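Local coordinates for protein ferric enterobactin receptor PIRA (Pseudomonas aeruginosa, PDB 5FP2) that probably takes up ferric siderophores such as ferric enterobactin across the outer membrane as a TonB-dependent receptor, at residues A183-F189 / G205-D211; E672-G678 / Y710-S716. One frame throughout, in Å; residues are numbered along the deposited sequence.

Contact 1: A183-F189 / G205-D211; sequences ATRRANF and GSANKTD
The ring of Phe-189 lies with one face over the backbone of Gly-205. Its CZ is 3.6 Å from Gly-205 N, which sits above the plane and offset toward the rim. CG of Phe-189 stands between the backbone N and the carbonyl carbon (chi1 77°), which brings the ring back across the neighbouring strand. Gly-205 has no side chain beneath the ring, and the aromatic carbons rest directly on its N and CA. The same two residues exchange a pair of backbone hydrogen bonds, Phe-189 N to Gly-205 O and Gly-205 N to Phe-189 O, both 3.2 Å.

Strands 184-194 and 199-210 form a beta hairpin of the 22-stranded barrel, the fold of TonB-dependent receptors. The segments run antiparallel at 174°. Arg-185 and Lys-209 are a hydrogen-bonded pair. Lys-209 N bonds to Arg-185 O at 2.8 Å, and Arg-185 N returns a bond to Lys-209 O. The ends of both side chains lead away from the partner strand.

Thr-184, Arg-186 and Asn-188 share the opposite face, which is turned to the plug side. Thr-184 and Thr-210 cross obliquely there. Their OG1 atoms are 3.3 Å apart in a weak hydrogen bond, and CG2 of Thr-184 is 3.8 Å from Thr-210 OG1. Arg-186 extends from CG to NE and carries its guanidinium away from strand 199-210. The group forms a salt bridge with Glu-129 and a hydrogen bond to Pro-53 O. ND2 of Asn-188 lies at the guanidinium edge, in its plane, and makes a weak hydrogen bond to the same Glu-129 carboxylate. Toward strand 199-210, CB of Asn-188 packs 3.7 Å from Ser-206 CB.

Contact 2: E672-G678 / Y710-S716; sequences ENLSVRG and YVSMTTS
Tyr-710 and Gly-678 meet where the last two strands of the antiparallel beta-barrel, 708-716 and 674-681, run side by side. The two segments lie at 169° to each other. With chi1 at 72° the tyrosine ring folds back over the backbone toward Gly-678. It approaches obliquely, with CE1 of Tyr-710 3.7 Å from Gly-678 C. Its hydroxyl reaches further, to a hydrogen bond with Ser-665 OG.

Val-711 follows on the other face of the sheet. Its CG2 rests 3.7 Å from Arg-677 O. Ser-712 and Arg-677 then form a hydrogen-bonded pair, with Ser-712 N 2.7 Å from Arg-677 O and the return bond from Arg-677 N to Ser-712 O. NE of Arg-677 makes weak hydrogen bonds to Lys-50 O and Ser-665 OG.

Met-713 carries the apolar part of the contact. Its CG touches CD1 of Leu-674 at 3.8 Å and CG2 of Val-676 at 4.0 Å. The chain is extended to the sulfur and bends at its last torsion, leaving CE also near Leu-674 CD1. These three side chains lie on the face away from Ser-675, on the outer surface.

Thr-714 turns to the other face, where its CB meets Ser-675 OG. Its N donates to Ser-675 O with an N-H...O angle of 176°, while the bond from Ser-675 N is weak. OG1 of Thr-714 is hydrogen-bonded to Thr-170 OG1 on the first barrel strand. Thr-715 lies on the Leu-674 face, and its CB approaches Asn-673 O. At Ser-716 the backbone N bonds to Asn-673 O at 2.8 Å, and OG stands 2.7 Å from Glu-672 O.

Contacts 1 and 2 lie in the same closed sheet, on either side of strand 166-176. Contact 1 pairs the second and third barrel strands, and contact 2 pairs the last two. Strand 166-176 bonds to 184-189 along one edge and to 710-716 along the other, so it closes the barrel between them. Thr-170 is a shared neighbour: its backbone pairs with Asn-188, and its OG1 is hydrogen-bonded to Thr-714 OG1. Val-171 and Thr-173 likewise adjoin both contacts. The centres of contact 1 and contact 2 are about 15 Å apart, and their nearest atoms about 6 Å. Arg-186 is salt-bridged to Glu-129, and Arg-677 makes a weak hydrogen bond to Lys-50 O; both partners belong to the plug domain.

Contact 1: A183-F189 / G205-D211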
loop_
_atom_site.group_PDB
_atom_site.type_symbol
_atom_site.label_atom_id
_atom_site.label_comp_id
_atom_site.label_asym_id
_atom_site.label_seq_id
_atom_site.Cartn_x
_atom_site.Cartn_y
_atom_site.Cartn_z
ATOM N N ALA A 183 -9.255 13.363 -20.667
ATOM C CA ALA A 183 -9.262 11.919 -20.846
ATOM C C ALA A 183 -7.946 11.282 -20.403
ATOM O O ALA A 183 -6.942 11.965 -20.191
ATOM C CB ALA A 183 -9.544 11.571 -22.292
ATOM N N THR A 184 -7.985 9.968 -20.214
ATOM C CA THR A 184 -6.814 9.199 -19.852
ATOM C C THR A 184 -6.681 7.971 -20.727
ATOM O O THR A 184 -7.646 7.308 -21.071
ATOM C CB THR A 184 -6.841 8.761 -18.379
ATOM O OG1 THR A 184 -6.710 9.911 -17.543
ATOM C CG2 THR A 184 -5.694 7.837 -18.080
ATOM N N ARG A 185 -5.459 7.742 -21.183
ATOM C CA ARG A 185 -5.092 6.464 -21.775
ATOM C C ARG A 185 -3.889 5.910 -21.054
ATOM O O ARG A 185 -2.912 6.625 -20.842
ATOM C CB ARG A 185 -4.771 6.617 -23.256
ATOM C CG ARG A 185 -4.590 5.285 -23.949
ATOM C CD ARG A 185 -4.212 5.503 -25.409
ATOM N NE ARG A 185 -5.315 6.097 -26.163
ATOM C CZ ARG A 185 -6.410 5.440 -26.538
ATOM N NH1 ARG A 185 -6.582 4.159 -26.196
ATOM N NH2 ARG A 185 -7.354 6.074 -27.234
ATOM N N ARG A 186 -4.005 4.679 -20.576
ATOM C CA ARG A 186 -2.838 3.982 -20.084
ATOM C C ARG A 186 -2.704 2.599 -20.700
ATOM O O ARG A 186 -3.593 2.111 -21.384
ATOM C CB ARG A 186 -2.838 3.914 -18.552
ATOM C CG ARG A 186 -4.079 3.292 -17.927
ATOM C CD ARG A 186 -3.923 3.119 -16.427
ATOM N NE ARG A 186 -5.000 2.297 -15.915
ATOM C CZ ARG A 186 -5.016 0.967 -15.895
ATOM N NH1 ARG A 186 -3.924 0.271 -16.186
ATOM N NH2 ARG A 186 -6.114 0.334 -15.451
ATOM N N ALA A 187 -1.536 2.009 -20.510
ATOM C CA ALA A 187 -1.008 0.997 -21.424
ATOM C C ALA A 187 0.148 0.320 -20.716
ATOM O O ALA A 187 1.045 0.995 -20.222
ATOM C CB ALA A 187 -0.503 1.646 -22.700
ATOM N N ASN A 188 0.084 -0.997 -20.588
ATOM C CA ASN A 188 1.135 -1.718 -19.900
ATOM C C ASN A 188 1.226 -3.180 -20.278
ATOM O O ASN A 188 0.340 -3.745 -20.911
ATOM C CB ASN A 188 0.950 -1.606 -18.398
ATOM C CG ASN A 188 -0.503 -1.837 -17.974
ATOM O OD1 ASN A 188 -1.005 -2.972 -17.934
ATOM N ND2 ASN A 188 -1.192 -0.747 -17.684
ATOM N N PHE A 189 2.356 -3.770 -19.922
ATOM C CA PHE A 189 2.744 -5.085 -20.416
ATOM C C PHE A 189 3.448 -5.769 -19.262
ATOM O O PHE A 189 4.072 -5.111 -18.419
ATOM C CB PHE A 189 3.702 -4.972 -21.625
ATOM C CG PHE A 189 5.109 -4.613 -21.246
ATOM C CD1 PHE A 189 5.938 -5.551 -20.637
ATOM C CD2 PHE A 189 5.582 -3.319 -21.420
ATOM C CE1 PHE A 189 7.184 -5.184 -20.149
ATOM C CE2 PHE A 189 6.882 -2.974 -21.036
ATOM C CZ PHE A 189 7.666 -3.897 -20.364
ATOM N N GLY A 205 6.003 -2.750 -17.376
ATOM C CA GLY A 205 6.228 -1.366 -17.763
ATOM C C GLY A 205 4.948 -0.762 -18.260
ATOM O O GLY A 205 3.926 -1.475 -18.367
ATOM N N SER A 206 4.914 0.565 -18.310
ATOM C CA SER A 206 3.641 1.255 -18.465
ATOM C C SER A 206 3.840 2.668 -18.988
ATOM O O SER A 206 4.860 3.314 -18.739
ATOM C CB SER A 206 2.851 1.268 -17.148
ATOM O OG SER A 206 3.322 2.283 -16.276
ATOM N N ALA A 207 2.837 3.137 -19.707
ATOM C CA ALA A 207 2.850 4.470 -20.269
ATOM C C ALA A 207 1.442 5.046 -20.159
ATOM O O ALA A 207 0.461 4.346 -20.405
ATOM C CB ALA A 207 3.299 4.407 -21.719
ATOM N N ASN A 208 1.354 6.293 -19.709
ATOM C CA ASN A 208 0.135 6.829 -19.098
ATOM C C ASN A 208 -0.005 8.295 -19.441
ATOM O O ASN A 208 0.877 9.095 -19.160
ATOM C CB ASN A 208 0.217 6.696 -17.587
ATOM C CG ASN A 208 0.141 5.255 -17.130
ATOM O OD1 ASN A 208 0.202 4.320 -17.939
ATOM N ND2 ASN A 208 -0.058 5.066 -15.822
ATOM N N LYS A 209 -1.092 8.657 -20.092
ATOM C CA LYS A 209 -1.227 10.008 -20.602
ATOM C C LYS A 209 -2.557 10.518 -20.083
ATOM O O LYS A 209 -3.500 9.739 -19.956
ATOM C CB LYS A 209 -1.182 9.975 -22.124
ATOM C CG LYS A 209 -1.059 11.327 -22.806
ATOM C CD LYS A 209 -0.311 11.210 -24.136
ATOM C CE LYS A 209 0.991 10.405 -23.999
ATOM N NZ LYS A 209 2.071 10.760 -24.967
ATOM N N THR A 210 -2.552 11.726 -19.530
ATOM C CA THR A 210 -3.756 12.267 -18.918
ATOM C C THR A 210 -3.916 13.733 -19.249
ATOM O O THR A 210 -3.180 14.574 -18.732
ATOM C CB THR A 210 -3.740 12.106 -17.395
ATOM O OG1 THR A 210 -3.527 10.726 -17.065
ATOM C CG2 THR A 210 -5.066 12.590 -16.816
ATOM N N ASP A 211 -4.873 14.022 -20.123
ATOM C CA ASP A 211 -5.007 15.348 -20.697
ATOM C C ASP A 211 -5.321 16.344 -19.601
ATOM O O ASP A 211 -5.765 15.957 -18.530
ATOM C CB ASP A 211 -6.057 15.343 -21.803
ATOM C CG ASP A 211 -5.633 14.460 -22.980
ATOM O OD1 ASP A 211 -5.416 13.243 -22.763
ATOM O OD2 ASP A 211 -5.323 15.007 -24.068
#

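Contact 2: E672-G678 / Y710-S716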
loop_
_atom_site.group_PDB
_atom_site.type_symbol
_atom_site.label_atom_id
_atom_site.label_comp_id
_atom_site.label_asym_id
_atom_site.label_seq_id
_atom_site.Cartn_x
_atom_site.Cartn_y
_atom_site.Cartn_z
ATOM N N GLU A 672 -7.899 -17.457 -22.458
ATOM C CA GLU A 672 -6.732 -17.051 -21.691
ATOM C C GLU A 672 -6.140 -15.791 -22.327
ATOM O O GLU A 672 -5.652 -14.898 -21.622
ATOM C CB GLU A 672 -5.678 -18.159 -21.646
ATOM C CG GLU A 672 -6.200 -19.574 -21.848
ATOM C CD GLU A 672 -5.468 -20.288 -22.974
ATOM O OE1 GLU A 672 -5.880 -20.114 -24.144
ATOM O OE2 GLU A 672 -4.449 -20.976 -22.705
ATOM N N ASN A 673 -6.228 -15.707 -23.656
ATOM C CA ASN A 673 -5.487 -14.710 -24.428
ATOM C C ASN A 673 -6.126 -13.339 -24.421
ATOM O O ASN A 673 -5.430 -12.352 -24.651
ATOM C CB ASN A 673 -5.356 -15.149 -25.878
ATOM C CG ASN A 673 -4.762 -16.523 -26.006
ATOM O OD1 ASN A 673 -4.136 -17.032 -25.074
ATOM N ND2 ASN A 673 -4.925 -17.122 -27.174
ATOM N N LEU A 674 -7.458 -13.292 -24.304
ATOM C CA LEU A 674 -8.199 -12.057 -24.532
ATOM C C LEU A 674 -9.332 -11.894 -23.543
ATOM O O LEU A 674 -10.058 -12.840 -23.262
ATOM C CB LEU A 674 -8.771 -12.003 -25.954
ATOM C CG LEU A 674 -9.607 -10.774 -26.325
ATOM C CD1 LEU A 674 -8.762 -9.515 -26.253
ATOM C CD2 LEU A 674 -10.193 -10.929 -27.716
ATOM N N SER A 675 -9.581 -10.650 -23.155
ATOM C CA SER A 675 -10.680 -10.322 -22.290
ATOM C C SER A 675 -10.922 -8.833 -22.366
ATOM O O SER A 675 -10.033 -8.071 -22.634
ATOM C CB SER A 675 -10.318 -10.708 -20.868
ATOM O OG SER A 675 -9.249 -9.881 -20.408
ATOM N N VAL A 676 -12.126 -8.407 -22.039
ATOM C CA VAL A 676 -12.526 -7.018 -22.215
ATOM C C VAL A 676 -13.417 -6.555 -21.071
ATOM O O VAL A 676 -14.219 -7.327 -20.524
ATOM C CB VAL A 676 -13.326 -6.854 -23.508
ATOM C CG1 VAL A 676 -14.059 -5.526 -23.514
ATOM C CG2 VAL A 676 -12.401 -6.974 -24.695
ATOM N N ARG A 677 -13.276 -5.279 -20.730
ATOM C CA ARG A 677 -14.023 -4.716 -19.630
ATOM C C ARG A 677 -14.382 -3.261 -19.888
ATOM O O ARG A 677 -13.595 -2.497 -20.439
ATOM C CB ARG A 677 -13.228 -4.827 -18.342
ATOM C CG ARG A 677 -14.051 -4.389 -17.157
ATOM C CD ARG A 677 -13.844 -5.279 -15.950
ATOM N NE ARG A 677 -14.880 -5.021 -14.967
ATOM C CZ ARG A 677 -15.890 -5.839 -14.731
ATOM N NH1 ARG A 677 -15.975 -7.007 -15.360
ATOM N NH2 ARG A 677 -16.814 -5.483 -13.841
ATOM N N GLY A 678 -15.583 -2.888 -19.466
ATOM C CA GLY A 678 -16.123 -1.556 -19.724
ATOM C C GLY A 678 -17.129 -1.133 -18.659
ATOM O O GLY A 678 -17.724 -1.971 -17.987
ATOM N N TYR A 710 -15.395 4.271 -19.530
ATOM C CA TYR A 710 -14.076 3.664 -19.691
ATOM C C TYR A 710 -14.148 2.280 -20.329
ATOM O O TYR A 710 -15.140 1.570 -20.207
ATOM C CB TYR A 710 -13.350 3.577 -18.346
ATOM C CG TYR A 710 -13.918 2.532 -17.404
ATOM C CD1 TYR A 710 -13.698 1.180 -17.628
ATOM C CD2 TYR A 710 -14.645 2.895 -16.278
ATOM C CE1 TYR A 710 -14.204 0.215 -16.781
ATOM C CE2 TYR A 710 -15.132 1.937 -15.411
ATOM C CZ TYR A 710 -14.891 0.591 -15.659
ATOM O OH TYR A 710 -15.402 -0.396 -14.819
ATOM N N VAL A 711 -13.057 1.875 -20.958
ATOM C CA VAL A 711 -12.998 0.553 -21.570
ATOM C C VAL A 711 -11.545 0.028 -21.640
ATOM O O VAL A 711 -10.578 0.794 -21.752
ATOM C CB VAL A 711 -13.713 0.549 -22.952
ATOM C CG1 VAL A 711 -13.290 1.740 -23.796
ATOM C CG2 VAL A 711 -13.474 -0.751 -23.710
ATOM N N SER A 712 -11.406 -1.273 -21.402
ATOM C CA SER A 712 -10.106 -1.915 -21.255
ATOM C C SER A 712 -10.090 -3.190 -22.057
ATOM O O SER A 712 -11.077 -3.916 -22.119
ATOM C CB SER A 712 -9.854 -2.283 -19.796
ATOM O OG SER A 712 -8.565 -2.841 -19.604
ATOM N N MET A 713 -8.919 -3.503 -22.590
ATOM C CA MET A 713 -8.681 -4.775 -23.259
ATOM C C MET A 713 -7.404 -5.357 -22.705
ATOM O O MET A 713 -6.437 -4.627 -22.501
ATOM C CB MET A 713 -8.533 -4.544 -24.751
ATOM C CG MET A 713 -8.679 -5.802 -25.584
ATOM S SD MET A 713 -8.586 -5.412 -27.342
ATOM C CE MET A 713 -7.052 -6.239 -27.833
ATOM N N THR A 714 -7.414 -6.647 -22.403
ATOM C CA THR A 714 -6.195 -7.325 -22.009
ATOM C C THR A 714 -5.892 -8.523 -22.931
ATOM O O THR A 714 -6.685 -9.451 -23.038
ATOM C CB THR A 714 -6.230 -7.710 -20.515
ATOM O OG1 THR A 714 -5.937 -6.556 -19.719
ATOM C CG2 THR A 714 -5.195 -8.763 -20.204
ATOM N N THR A 715 -4.788 -8.441 -23.675
ATOM C CA THR A 715 -4.223 -9.619 -24.363
ATOM C C THR A 715 -3.125 -10.242 -23.517
ATOM O O THR A 715 -2.455 -9.542 -22.762
ATOM C CB THR A 715 -3.576 -9.296 -25.723
ATOM O OG1 THR A 715 -2.506 -8.367 -25.543
ATOM C CG2 THR A 715 -4.570 -8.722 -26.702
ATOM N N SER A 716 -2.870 -11.529 -23.733
ATOM C CA SER A 716 -1.841 -12.255 -22.984
ATOM C C SER A 716 -1.539 -13.610 -23.638
ATOM O O SER A 716 -2.443 -14.240 -24.180
ATOM C CB SER A 716 -2.328 -12.500 -21.561
ATOM O OG SER A 716 -3.244 -13.589 -21.564
#